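Local atomic coordinates of mariner Mos1 transposase (Drosophila mauritiana, PDB entry 4MDB), a protein that mediates cut-and-paste transposition of the Mos1 element as a homodimer using divalent metal ions, the catalytic domain with bound raltegravir being the part described here. Residues Asp164-Ala169 and Ile206-Glu211; Phe28-Val33 and Arg120-Ile125; Asp78-Ile83 and Arg112-Tyr117. The protein carries 1 engineered substitution. All blocks are in the same frame, centred on the assembly; numbering follows the deposited sequence.

Overall arrangement
From the N terminus, the chain leaves helix 6-25 and enters the central strand 32-42 through 28-33, the first half of contact 2. It then runs through strands 69-78 and 81-87, whose connecting turn supplies the first half of contact 3. Helix 96-113 brings the chain back to that turn, closing contact 3, and the loop 120-125 then closes contact 2, so contact 3 is nested inside contact 2. Contact 1 follows in series, joining helix 162-175 to the junction of helices 199-207 and 209-218. These last helices touch both earlier contacts: L209 packs on I32, and H207 is probably hydrogen-bonded to Q79.

Contact 1: residues Asp164-Ala169 and Ile206-Glu211; sequences DYHLFA and IHKLPE. With MG (magnesium ion), chain C; RLT (N-(4-fluorobenzyl)-5-hydroxy-1-methyl-2-(1-methyl-1-{[(5-methyl-1,3,4-oxadiazol-2-yl)carbonyl]amino}ethyl)-6-oxo-1,6-di hydropyrimidine-4-carboxamide), chain B.
Y165 and H166 project from helix 162-175 toward the junction of helices 199-207 and 209-218, where K208 and L209 receive them. The K208 chain runs alongside the Y165 ring, pointing the other way, with K208 CD 3.8 Å from Y165 CE1. At the far end of the same ring L209 stands nearly square to Y165. L209 CG lies 3.4 Å from Y165 OH, while L209 CD2 sits near the ring plane, at the edge. The Y165 hydroxyl itself is hydrogen-bonded to the backbone O of G205. Stretched out from CG to its tip, K208 comes in crosswise to H166 and carries its amino group to the imidazole edge. There K208 NZ donates to H166 ND1 over 3.1 Å and lies only 4° out of the ring plane. One residue before this pair, D164 chelates magnesium through OD1 at 2.1 Å and OD2 at 2.3 Å, alongside raltegravir OAG and OAH and a water. D36 also binds this ion, and D36, D129 and D164 form the DDD motif of this RNase H-like fold. H166 ND1 accepts from the lysine and NE2 has a hydrogen-bonding partner of its own, which should fix the rotation of the ring, and the ammonium group would probably disfavour protonation at ND1.

Contact 2: residues Phe28-Val33 and Arg120-Ile125; sequences FLHRIV and RQHRVI
F28 meets I125 at the start of the first segment: F28 CB lies 3.6 Å from I125 CD1. After F28 the chain makes a short 3-10 turn, residues 29-31. From it H30 reaches across to H122, the rings meeting rim to rim with their planes 62° apart. H122 CE1 lies near the H30 ring plane, at its edge.

R31 follows, its long side chain lying across H122, R123 and I125. R31 CD passes 3.3 Å from H122 ND1, and the guanidinium stands almost perpendicular to that imidazole. The bend at chi3 (-74°) brings R31 NH1 to within 2.8 Å of R123 O, to which it donates in a bent bond (142° at the hydrogen) with the donor tilted from the carbonyl plane. This acceptor lies near the guanidinium plane, whereas I125 CD1 lies over one face of the group, toward the rim.

The backbone of R31 opens the pairing of strands 32-42 and 125-127, parallel neighbours in the central sheet of the RNase H-like catalytic domain. I125 N donates to R31 O at 3.0 Å, and V33 N donates to I125 O at 2.9 Å, bracketing the parallel bridge between I32 and I125. At I32, CA also makes a C-H...O contact with I125 O, and CG1 approaches I125 CG2 on the same face of the sheet. V33 closes the segment, V33 CG2 packing 3.9 Å from V124 CG1. Beyond it, the pairing continues through a backbone bond between V33 and L127.

Contact 3: residues Asp78-Ile83 and Arg112-Tyr117; sequences DQSGVI and RKRPEY
R114 reaches from the short link between helix 96-113 and helix 115-118 to D78 in the hairpin joining strands 69-78 and 81-87. Its CB points toward the hairpin, and a bend at chi2 (-73°) carries the chain past CG so that R114 CD comes 3.5 Å from D78 OD2. The next atom, R114 NE, donates to D78 OD2 over 2.8 Å, on the syn side but somewhat out of the carboxylate plane. At CZ the guanidinium lies between two carbon atoms: S80 CB, 3.7 Å from R114 CZ, over one face, and I83 CG1 over the opposite one. R114 NH2 completes a side-on, two-nitrogen salt bridge by donating to D78 OD1 at 2.9 Å, from above the carboxylate plane; the two flat groups are turned 28° apart. NH2 also donates to a water that in turn donates to V82 O. The remaining nitrogen, R114 NH1, turns back to its own segment and donates to K113 O at 3.1 Å.

D78 opens the type I turn to G81, and the bond from S80 N to its OD1, an Asx turn, helps to orient the carboxylate from the face opposite to R114 NH2. A second water lies between D78 OD2 and Y117 OH. With both carboxylate oxygens engaged by the arginine, D78 is probably kept ionised, and the ion pair ties the hairpin turn to the link between the helices.

Contact 1: residues Asp164-Ala169 and Ile206-Glu211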
loop_
_atom_site.group_PDB
_atom_site.type_symbol
_atom_site.label_atom_id
_atom_site.label_comp_id
_atom_site.label_asym_id
_atom_site.label_seq_id
_atom_site.Cartn_x
_atom_site.Cartn_y
_atom_site.Cartn_z
ATOM N N ASP A 164 3.405 -2.772 -4.004
ATOM C CA ASP A 164 4.168 -2.906 -5.269
ATOM C C ASP A 164 4.886 -4.239 -5.413
ATOM O O ASP A 164 4.678 -4.924 -6.421
ATOM C CB ASP A 164 5.119 -1.709 -5.368
ATOM C CG ASP A 164 4.337 -0.429 -5.716
ATOM O OD1 ASP A 164 3.432 -0.504 -6.607
ATOM O OD2 ASP A 164 4.563 0.614 -5.147
ATOM N N TYR A 165 5.698 -4.641 -4.461
ATOM C CA TYR A 165 6.458 -5.881 -4.680
ATOM C C TYR A 165 5.706 -7.180 -4.526
ATOM O O TYR A 165 6.143 -8.207 -5.067
ATOM C CB TYR A 165 7.675 -5.916 -3.751
ATOM C CG TYR A 165 7.413 -6.101 -2.238
ATOM C CD1 TYR A 165 6.979 -7.307 -1.716
ATOM C CD2 TYR A 165 7.629 -5.066 -1.337
ATOM C CE1 TYR A 165 6.740 -7.480 -0.377
ATOM C CE2 TYR A 165 7.434 -5.236 0.005
ATOM C CZ TYR A 165 6.971 -6.436 0.516
ATOM O OH TYR A 165 6.738 -6.701 1.869
ATOM N N HIS A 166 4.540 -7.137 -3.883
ATOM C CA HIS A 166 3.696 -8.274 -3.692
ATOM C C HIS A 166 2.363 -8.196 -4.413
ATOM O O HIS A 166 2.107 -8.988 -5.297
ATOM C CB HIS A 166 3.512 -8.546 -2.204
ATOM C CG HIS A 166 2.909 -9.856 -1.907
ATOM N ND1 HIS A 166 3.608 -11.030 -1.977
ATOM C CD2 HIS A 166 1.633 -10.195 -1.561
ATOM C CE1 HIS A 166 2.824 -12.039 -1.640
ATOM N NE2 HIS A 166 1.610 -11.569 -1.437
ATOM N N LEU A 167 1.496 -7.277 -4.033
ATOM C CA LEU A 167 0.113 -7.284 -4.483
ATOM C C LEU A 167 0.006 -6.984 -5.967
ATOM O O LEU A 167 -0.566 -7.807 -6.738
ATOM C CB LEU A 167 -0.715 -6.281 -3.667
ATOM C CG LEU A 167 -2.199 -6.274 -4.084
ATOM C CD1 LEU A 167 -2.843 -7.546 -3.615
ATOM C CD2 LEU A 167 -2.917 -5.112 -3.447
ATOM N N PHE A 168 0.540 -5.862 -6.388
ATOM C CA PHE A 168 0.451 -5.415 -7.817
ATOM C C PHE A 168 1.397 -6.246 -8.691
ATOM O O PHE A 168 1.100 -6.433 -9.859
ATOM C CB PHE A 168 0.795 -3.979 -7.950
ATOM C CG PHE A 168 -0.218 -3.013 -7.349
ATOM C CD1 PHE A 168 -1.601 -3.367 -7.132
ATOM C CD2 PHE A 168 0.187 -1.788 -6.967
ATOM C CE1 PHE A 168 -2.455 -2.461 -6.593
ATOM C CE2 PHE A 168 -0.667 -0.880 -6.402
ATOM C CZ PHE A 168 -2.039 -1.218 -6.229
ATOM N N ALA A 169 2.480 -6.785 -8.159
ATOM C CA ALA A 169 3.386 -7.724 -8.863
ATOM C C ALA A 169 2.580 -8.948 -9.327
ATOM O O ALA A 169 2.532 -9.275 -10.518
ATOM C CB ALA A 169 4.526 -8.144 -7.964
ATOM N N ILE A 206 3.063 -9.116 3.555
ATOM C CA ILE A 206 3.395 -8.216 4.641
ATOM C C ILE A 206 4.638 -8.761 5.371
ATOM O O ILE A 206 5.546 -8.003 5.756
ATOM C CB ILE A 206 2.231 -8.106 5.655
ATOM C CG1 ILE A 206 0.961 -7.428 5.028
ATOM C CG2 ILE A 206 2.583 -7.350 6.930
ATOM C CD1 ILE A 206 1.165 -6.012 4.517
ATOM N N HIS A 207 4.674 -10.059 5.630
ATOM C CA HIS A 207 5.812 -10.614 6.413
ATOM C C HIS A 207 7.126 -10.800 5.617
ATOM O O HIS A 207 8.163 -11.158 6.202
ATOM C CB HIS A 207 5.308 -11.872 7.162
ATOM C CG HIS A 207 4.366 -11.526 8.276
ATOM N ND1 HIS A 207 4.745 -11.478 9.591
ATOM C CD2 HIS A 207 3.064 -11.143 8.262
ATOM C CE1 HIS A 207 3.736 -11.115 10.345
ATOM N NE2 HIS A 207 2.698 -10.898 9.558
ATOM N N LYS A 208 7.136 -10.482 4.337
ATOM C CA LYS A 208 8.327 -10.318 3.543
ATOM C C LYS A 208 9.108 -9.049 3.942
ATOM O O LYS A 208 10.206 -8.879 3.464
ATOM C CB LYS A 208 7.951 -10.229 2.036
ATOM C CG LYS A 208 8.036 -11.513 1.189
ATOM C CD LYS A 208 7.192 -11.283 -0.056
ATOM C CE LYS A 208 7.315 -12.316 -1.176
ATOM N NZ LYS A 208 6.581 -11.807 -2.394
ATOM N N LEU A 209 8.507 -8.149 4.717
ATOM C CA LEU A 209 9.128 -6.804 4.947
ATOM C C LEU A 209 10.534 -6.917 5.574
ATOM O O LEU A 209 11.487 -6.321 5.094
ATOM C CB LEU A 209 8.250 -5.823 5.733
ATOM C CG LEU A 209 7.132 -5.153 4.915
ATOM C CD1 LEU A 209 6.068 -4.508 5.805
ATOM C CD2 LEU A 209 7.760 -4.086 3.997
ATOM N N PRO A 210 10.668 -7.683 6.641
ATOM C CA PRO A 210 11.970 -7.667 7.274
ATOM C C PRO A 210 13.113 -8.204 6.453
ATOM O O PRO A 210 14.222 -7.634 6.539
ATOM C CB PRO A 210 11.765 -8.540 8.519
ATOM C CG PRO A 210 10.334 -8.542 8.787
ATOM C CD PRO A 210 9.709 -8.468 7.402
ATOM N N GLU A 211 12.866 -9.199 5.588
ATOM C CA GLU A 211 13.876 -9.752 4.720
ATOM C C GLU A 211 14.249 -8.660 3.679
ATOM O O GLU A 211 15.447 -8.482 3.366
ATOM C CB GLU A 211 13.370 -11.035 4.051
ATOM C CG GLU A 211 13.945 -11.274 2.659
ATOM C CD GLU A 211 13.479 -12.584 2.045
ATOM O OE1 GLU A 211 14.388 -13.398 1.718
ATOM O OE2 GLU A 211 12.239 -12.787 1.865
HETATM MG MG MG C . 3.072 1.540 -6.590
HETATM C CAA RLT B . 9.915 10.025 -5.306
HETATM C CAB RLT B . 6.623 1.914 -9.483
HETATM C CAC RLT B . 8.872 3.987 -9.506
HETATM C CAD RLT B . 6.897 4.785 -11.246
HETATM O OAE RLT B . 3.499 6.325 -6.179
HETATM O OAF RLT B . 8.608 5.945 -7.232
HETATM O OAG RLT B . 4.762 1.637 -7.859
HETATM O OAH RLT B . 3.563 3.515 -6.387
HETATM F FAI RLT B . 8.178 11.091 -3.536
HETATM C CAJ RLT B . 6.734 9.286 -4.155
HETATM C CAK RLT B . 6.807 11.260 -5.499
HETATM C CAL RLT B . 5.790 8.724 -5.038
HETATM C CAM RLT B . 5.867 10.710 -6.382
HETATM C CAN RLT B . 4.348 8.879 -7.159
HETATM N NAO RLT B . 9.010 10.289 -7.790
HETATM N NAP RLT B . 8.555 9.278 -8.678
HETATM N NAQ RLT B . 6.053 5.543 -8.358
HETATM N NAR RLT B . 4.870 7.564 -7.554
HETATM N NAS RLT B . 7.987 6.306 -9.457
HETATM O OAT RLT B . 9.161 8.317 -6.715
HETATM C CAU RLT B . 4.436 6.432 -6.924
HETATM C CAV RLT B . 8.390 6.679 -8.211
HETATM C CAW RLT B . 9.356 9.645 -6.645
HETATM C CAX RLT B . 7.252 10.564 -4.385
HETATM C CAY RLT B . 5.340 9.446 -6.169
HETATM C CAZ RLT B . 4.486 3.938 -7.263
HETATM C CBA RLT B . 8.646 8.122 -7.968
HETATM C CBB RLT B . 5.027 5.269 -7.463
HETATM C CBC RLT B . 6.649 4.527 -9.034
HETATM C CBD RLT B . 5.135 2.847 -7.947
HETATM N NBE RLT B . 6.163 3.186 -8.843
HETATM C CBF RLT B . 7.838 4.984 -10.025
HETATM O O HOH W 1 1.761 1.634 -8.159
#

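Contact 2: residues Phe28-Val33 and Arg120-Ile125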
loop_
_atom_site.group_PDB
_atom_site.type_symbol
_atom_site.label_atom_id
_atom_site.label_comp_id
_atom_site.label_asym_id
_atom_site.label_seq_id
_atom_site.Cartn_x
_atom_site.Cartn_y
_atom_site.Cartn_z
ATOM N N PHE A 28 5.828 -5.551 14.747
ATOM C CA PHE A 28 4.623 -4.730 14.625
ATOM C C PHE A 28 3.919 -5.021 13.333
ATOM O O PHE A 28 2.945 -4.336 12.919
ATOM C CB PHE A 28 5.001 -3.265 14.669
ATOM C CG PHE A 28 6.072 -2.875 13.668
ATOM C CD1 PHE A 28 7.451 -2.957 13.991
ATOM C CD2 PHE A 28 5.721 -2.391 12.446
ATOM C CE1 PHE A 28 8.414 -2.563 13.120
ATOM C CE2 PHE A 28 6.720 -2.035 11.531
ATOM C CZ PHE A 28 8.055 -2.103 11.864
ATOM N N LEU A 29 4.366 -6.044 12.644
ATOM C CA LEU A 29 3.872 -6.259 11.300
ATOM C C LEU A 29 2.381 -6.585 11.176
ATOM O O LEU A 29 1.726 -6.273 10.160
ATOM C CB LEU A 29 4.606 -7.409 10.657
ATOM C CG LEU A 29 6.106 -7.303 10.586
ATOM C CD1 LEU A 29 6.588 -8.525 9.845
ATOM C CD2 LEU A 29 6.632 -6.020 9.965
ATOM N N HIS A 30 1.827 -7.182 12.240
ATOM C CA HIS A 30 0.426 -7.521 12.283
ATOM C C HIS A 30 -0.485 -6.306 12.450
ATOM O O HIS A 30 -1.745 -6.414 12.282
ATOM C CB HIS A 30 0.183 -8.502 13.448
ATOM C CG HIS A 30 0.561 -7.937 14.784
ATOM N ND1 HIS A 30 1.868 -7.733 15.155
ATOM C CD2 HIS A 30 -0.190 -7.557 15.845
ATOM C CE1 HIS A 30 1.902 -7.248 16.386
ATOM N NE2 HIS A 30 0.650 -7.133 16.822
ATOM N N ARG A 31 0.092 -5.133 12.733
ATOM C CA ARG A 31 -0.682 -3.918 12.822
ATOM C C ARG A 31 -0.554 -3.036 11.578
ATOM O O ARG A 31 -1.104 -1.949 11.547
ATOM C CB ARG A 31 -0.334 -3.104 14.084
ATOM C CG ARG A 31 -0.505 -3.977 15.296
ATOM C CD ARG A 31 -0.461 -3.224 16.586
ATOM N NE ARG A 31 0.860 -2.776 16.995
ATOM C CZ ARG A 31 1.240 -1.505 17.045
ATOM N NH1 ARG A 31 0.411 -0.537 16.720
ATOM N NH2 ARG A 31 2.454 -1.222 17.472
ATOM N N ILE A 32 0.149 -3.477 10.533
ATOM C CA ILE A 32 0.346 -2.642 9.347
ATOM C C ILE A 32 -0.855 -2.749 8.406
ATOM O O ILE A 32 -1.357 -3.848 8.080
ATOM C CB ILE A 32 1.609 -3.094 8.560
ATOM C CG1 ILE A 32 2.847 -2.795 9.368
ATOM C CG2 ILE A 32 1.656 -2.410 7.227
ATOM C CD1 ILE A 32 4.109 -3.325 8.745
ATOM N N VAL A 33 -1.319 -1.605 8.022
ATOM C CA VAL A 33 -2.258 -1.458 6.961
ATOM C C VAL A 33 -1.480 -0.663 5.898
ATOM O O VAL A 33 -0.861 0.371 6.189
ATOM C CB VAL A 33 -3.466 -0.628 7.453
ATOM C CG1 VAL A 33 -4.393 -0.179 6.330
ATOM C CG2 VAL A 33 -4.252 -1.391 8.517
ATOM N N ARG A 120 -10.195 -0.608 19.722
ATOM C CA ARG A 120 -9.083 0.225 20.150
ATOM C C ARG A 120 -8.052 -0.544 20.958
ATOM O O ARG A 120 -7.364 0.035 21.799
ATOM C CB ARG A 120 -9.593 1.421 20.959
ATOM C CG ARG A 120 -10.312 2.471 20.129
ATOM C CD ARG A 120 -9.631 2.674 18.785
ATOM N NE ARG A 120 -10.329 3.655 17.960
ATOM C CZ ARG A 120 -10.821 3.401 16.751
ATOM N NH1 ARG A 120 -10.691 2.193 16.221
ATOM N NH2 ARG A 120 -11.440 4.356 16.071
ATOM N N GLN A 121 -7.933 -1.844 20.708
ATOM C CA GLN A 121 -6.932 -2.607 21.412
ATOM C C GLN A 121 -5.687 -2.488 20.637
ATOM O O GLN A 121 -4.654 -2.933 21.099
ATOM C CB GLN A 121 -7.290 -4.059 21.501
ATOM C CG GLN A 121 -8.756 -4.333 21.443
ATOM C CD GLN A 121 -9.013 -5.755 21.760
ATOM O OE1 GLN A 121 -8.640 -6.656 21.002
ATOM N NE2 GLN A 121 -9.588 -5.980 22.924
ATOM N N HIS A 122 -5.793 -1.908 19.426
ATOM C CA HIS A 122 -4.652 -2.023 18.526
ATOM C C HIS A 122 -4.567 -0.826 17.585
ATOM O O HIS A 122 -5.466 -0.593 16.778
ATOM C CB HIS A 122 -4.737 -3.321 17.718
ATOM C CG HIS A 122 -3.921 -4.440 18.287
ATOM N ND1 HIS A 122 -2.984 -5.129 17.547
ATOM C CD2 HIS A 122 -3.904 -4.991 19.523
ATOM C CE1 HIS A 122 -2.424 -6.056 18.303
ATOM N NE2 HIS A 122 -2.964 -5.994 19.507
ATOM N N ARG A 123 -3.479 -0.070 17.696
ATOM C CA ARG A 123 -3.272 1.097 16.859
ATOM C C ARG A 123 -2.798 0.715 15.472
ATOM O O ARG A 123 -1.918 -0.127 15.314
ATOM C CB ARG A 123 -2.224 1.990 17.533
ATOM C CG ARG A 123 -2.004 3.296 16.854
ATOM C CD ARG A 123 -0.911 4.092 17.510
ATOM N NE ARG A 123 -0.851 5.446 16.927
ATOM C CZ ARG A 123 0.126 6.330 17.156
ATOM N NH1 ARG A 123 1.193 6.014 17.909
ATOM N NH2 ARG A 123 0.095 7.546 16.617
ATOM N N VAL A 124 -3.416 1.336 14.500
ATOM C CA VAL A 124 -3.083 1.135 13.099
ATOM C C VAL A 124 -1.691 1.702 12.860
ATOM O O VAL A 124 -1.394 2.850 13.242
ATOM C CB VAL A 124 -4.092 1.761 12.156
ATOM C CG1 VAL A 124 -3.540 1.743 10.716
ATOM C CG2 VAL A 124 -5.467 1.089 12.356
ATOM N N ILE A 125 -0.865 0.949 12.132
ATOM C CA ILE A 125 0.360 1.430 11.629
ATOM C C ILE A 125 0.155 1.556 10.098
ATOM O O ILE A 125 0.006 0.540 9.449
ATOM C CB ILE A 125 1.537 0.519 11.967
ATOM C CG1 ILE A 125 1.736 0.463 13.480
ATOM C CG2 ILE A 125 2.825 0.934 11.239
ATOM C CD1 ILE A 125 2.748 -0.540 13.938
#

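Contact 3: residues Asp78-Ile83 and Arg112-Tyr117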
loop_
_atom_site.group_PDB
_atom_site.type_symbol
_atom_site.label_atom_id
_atom_site.label_comp_id
_atom_site.label_asym_id
_atom_site.label_seq_id
_atom_site.Cartn_x
_atom_site.Cartn_y
_atom_site.Cartn_z
ATOM N N ASP A 78 -4.119 -5.542 4.545
ATOM C CA ASP A 78 -3.256 -5.987 5.600
ATOM C C ASP A 78 -3.039 -7.487 5.496
ATOM O O ASP A 78 -3.325 -8.087 4.466
ATOM C CB ASP A 78 -3.792 -5.499 6.946
ATOM C CG ASP A 78 -5.083 -6.276 7.392
ATOM O OD1 ASP A 78 -5.510 -7.168 6.659
ATOM O OD2 ASP A 78 -5.507 -6.088 8.555
ATOM N N GLN A 79 -2.481 -8.102 6.535
ATOM C CA GLN A 79 -2.061 -9.470 6.428
ATOM C C GLN A 79 -3.274 -10.392 6.352
ATOM O O GLN A 79 -3.065 -11.577 6.054
ATOM C CB GLN A 79 -1.196 -9.861 7.639
ATOM C CG GLN A 79 -1.934 -9.777 8.922
ATOM C CD GLN A 79 -1.140 -10.390 10.047
ATOM O OE1 GLN A 79 -0.002 -10.005 10.272
ATOM N NE2 GLN A 79 -1.743 -11.316 10.773
ATOM N N SER A 80 -4.485 -9.876 6.544
ATOM C CA SER A 80 -5.722 -10.669 6.522
ATOM C C SER A 80 -6.472 -10.552 5.211
ATOM O O SER A 80 -7.444 -11.267 5.007
ATOM C CB SER A 80 -6.616 -10.273 7.672
ATOM O OG SER A 80 -5.935 -10.585 8.901
ATOM N N GLY A 81 -6.052 -9.633 4.369
ATOM C CA GLY A 81 -6.749 -9.376 3.091
ATOM C C GLY A 81 -6.991 -7.922 2.773
ATOM O O GLY A 81 -6.579 -7.037 3.459
ATOM N N VAL A 82 -7.675 -7.685 1.665
ATOM C CA VAL A 82 -8.057 -6.368 1.263
ATOM C C VAL A 82 -9.099 -5.749 2.177
ATOM O O VAL A 82 -10.167 -6.408 2.440
ATOM C CB VAL A 82 -8.532 -6.392 -0.235
ATOM C CG1 VAL A 82 -9.120 -5.066 -0.597
ATOM C CG2 VAL A 82 -7.364 -6.828 -1.111
ATOM N N ILE A 83 -8.865 -4.555 2.672
ATOM C CA ILE A 83 -9.771 -3.848 3.561
ATOM C C ILE A 83 -10.797 -3.035 2.772
ATOM O O ILE A 83 -12.005 -3.065 3.036
ATOM C CB ILE A 83 -8.997 -3.030 4.616
ATOM C CG1 ILE A 83 -8.100 -3.971 5.463
ATOM C CG2 ILE A 83 -9.915 -2.221 5.533
ATOM C CD1 ILE A 83 -6.918 -3.299 6.128
ATOM N N ARG A 112 -15.434 -1.999 10.598
ATOM C CA ARG A 112 -16.315 -3.082 10.252
ATOM C C ARG A 112 -15.634 -4.427 10.070
ATOM O O ARG A 112 -16.197 -5.478 10.378
ATOM C CB ARG A 112 -17.057 -2.687 8.961
ATOM C CG ARG A 112 -18.113 -3.709 8.527
ATOM C CD ARG A 112 -18.938 -3.167 7.351
ATOM N NE ARG A 112 -18.113 -2.857 6.179
ATOM C CZ ARG A 112 -17.618 -3.727 5.343
ATOM N NH1 ARG A 112 -17.821 -5.041 5.456
ATOM N NH2 ARG A 112 -16.871 -3.273 4.346
ATOM N N LYS A 113 -14.401 -4.445 9.533
ATOM C CA LYS A 113 -13.754 -5.700 9.130
ATOM C C LYS A 113 -12.619 -6.173 10.027
ATOM O O LYS A 113 -12.176 -7.296 9.880
ATOM C CB LYS A 113 -13.193 -5.578 7.721
ATOM C CG LYS A 113 -14.229 -5.678 6.644
ATOM C CD LYS A 113 -13.623 -5.104 5.401
ATOM C CE LYS A 113 -12.770 -6.181 4.747
ATOM N NZ LYS A 113 -13.540 -7.443 4.665
ATOM N N ARG A 114 -12.152 -5.296 10.894
ATOM C CA ARG A 114 -11.059 -5.578 11.810
ATOM C C ARG A 114 -11.388 -5.245 13.254
ATOM O O ARG A 114 -11.040 -4.186 13.795
ATOM C CB ARG A 114 -9.815 -4.829 11.337
ATOM C CG ARG A 114 -9.380 -5.215 9.940
ATOM C CD ARG A 114 -8.731 -6.590 9.826
ATOM N NE ARG A 114 -8.204 -6.905 8.497
ATOM C CZ ARG A 114 -8.890 -7.396 7.469
ATOM N NH1 ARG A 114 -10.216 -7.645 7.550
ATOM N NH2 ARG A 114 -8.325 -7.617 6.335
ATOM N N PRO A 115 -12.073 -6.171 13.946
ATOM C CA PRO A 115 -12.441 -5.933 15.363
ATOM C C PRO A 115 -11.358 -5.483 16.337
ATOM O O PRO A 115 -11.634 -4.733 17.273
ATOM C CB PRO A 115 -13.025 -7.307 15.791
ATOM C CG PRO A 115 -13.610 -7.855 14.507
ATOM C CD PRO A 115 -12.599 -7.449 13.450
ATOM N N GLU A 116 -10.146 -5.960 16.170
ATOM C CA GLU A 116 -9.018 -5.500 16.981
ATOM C C GLU A 116 -8.856 -3.995 16.890
ATOM O O GLU A 116 -8.415 -3.354 17.834
ATOM C CB GLU A 116 -7.748 -6.260 16.561
ATOM C CG GLU A 116 -7.321 -6.102 15.087
ATOM C CD GLU A 116 -7.982 -7.066 14.032
ATOM O OE1 GLU A 116 -7.229 -7.479 13.117
ATOM O OE2 GLU A 116 -9.211 -7.379 14.033
ATOM N N TYR A 117 -9.264 -3.415 15.775
ATOM C CA TYR A 117 -9.218 -1.957 15.637
ATOM C C TYR A 117 -10.483 -1.281 16.149
ATOM O O TYR A 117 -10.392 -0.217 16.690
ATOM C CB TYR A 117 -8.921 -1.505 14.203
ATOM C CG TYR A 117 -7.606 -2.019 13.745
ATOM C CD1 TYR A 117 -6.478 -1.834 14.512
ATOM C CD2 TYR A 117 -7.473 -2.705 12.559
ATOM C CE1 TYR A 117 -5.277 -2.330 14.112
ATOM C CE2 TYR A 117 -6.258 -3.172 12.139
ATOM C CZ TYR A 117 -5.164 -2.965 12.928
ATOM O OH TYR A 117 -3.983 -3.422 12.574
HETATM O O HOH W 2 -3.776 -4.644 10.405
HETATM O O HOH W 3 -10.178 -8.535 4.301
#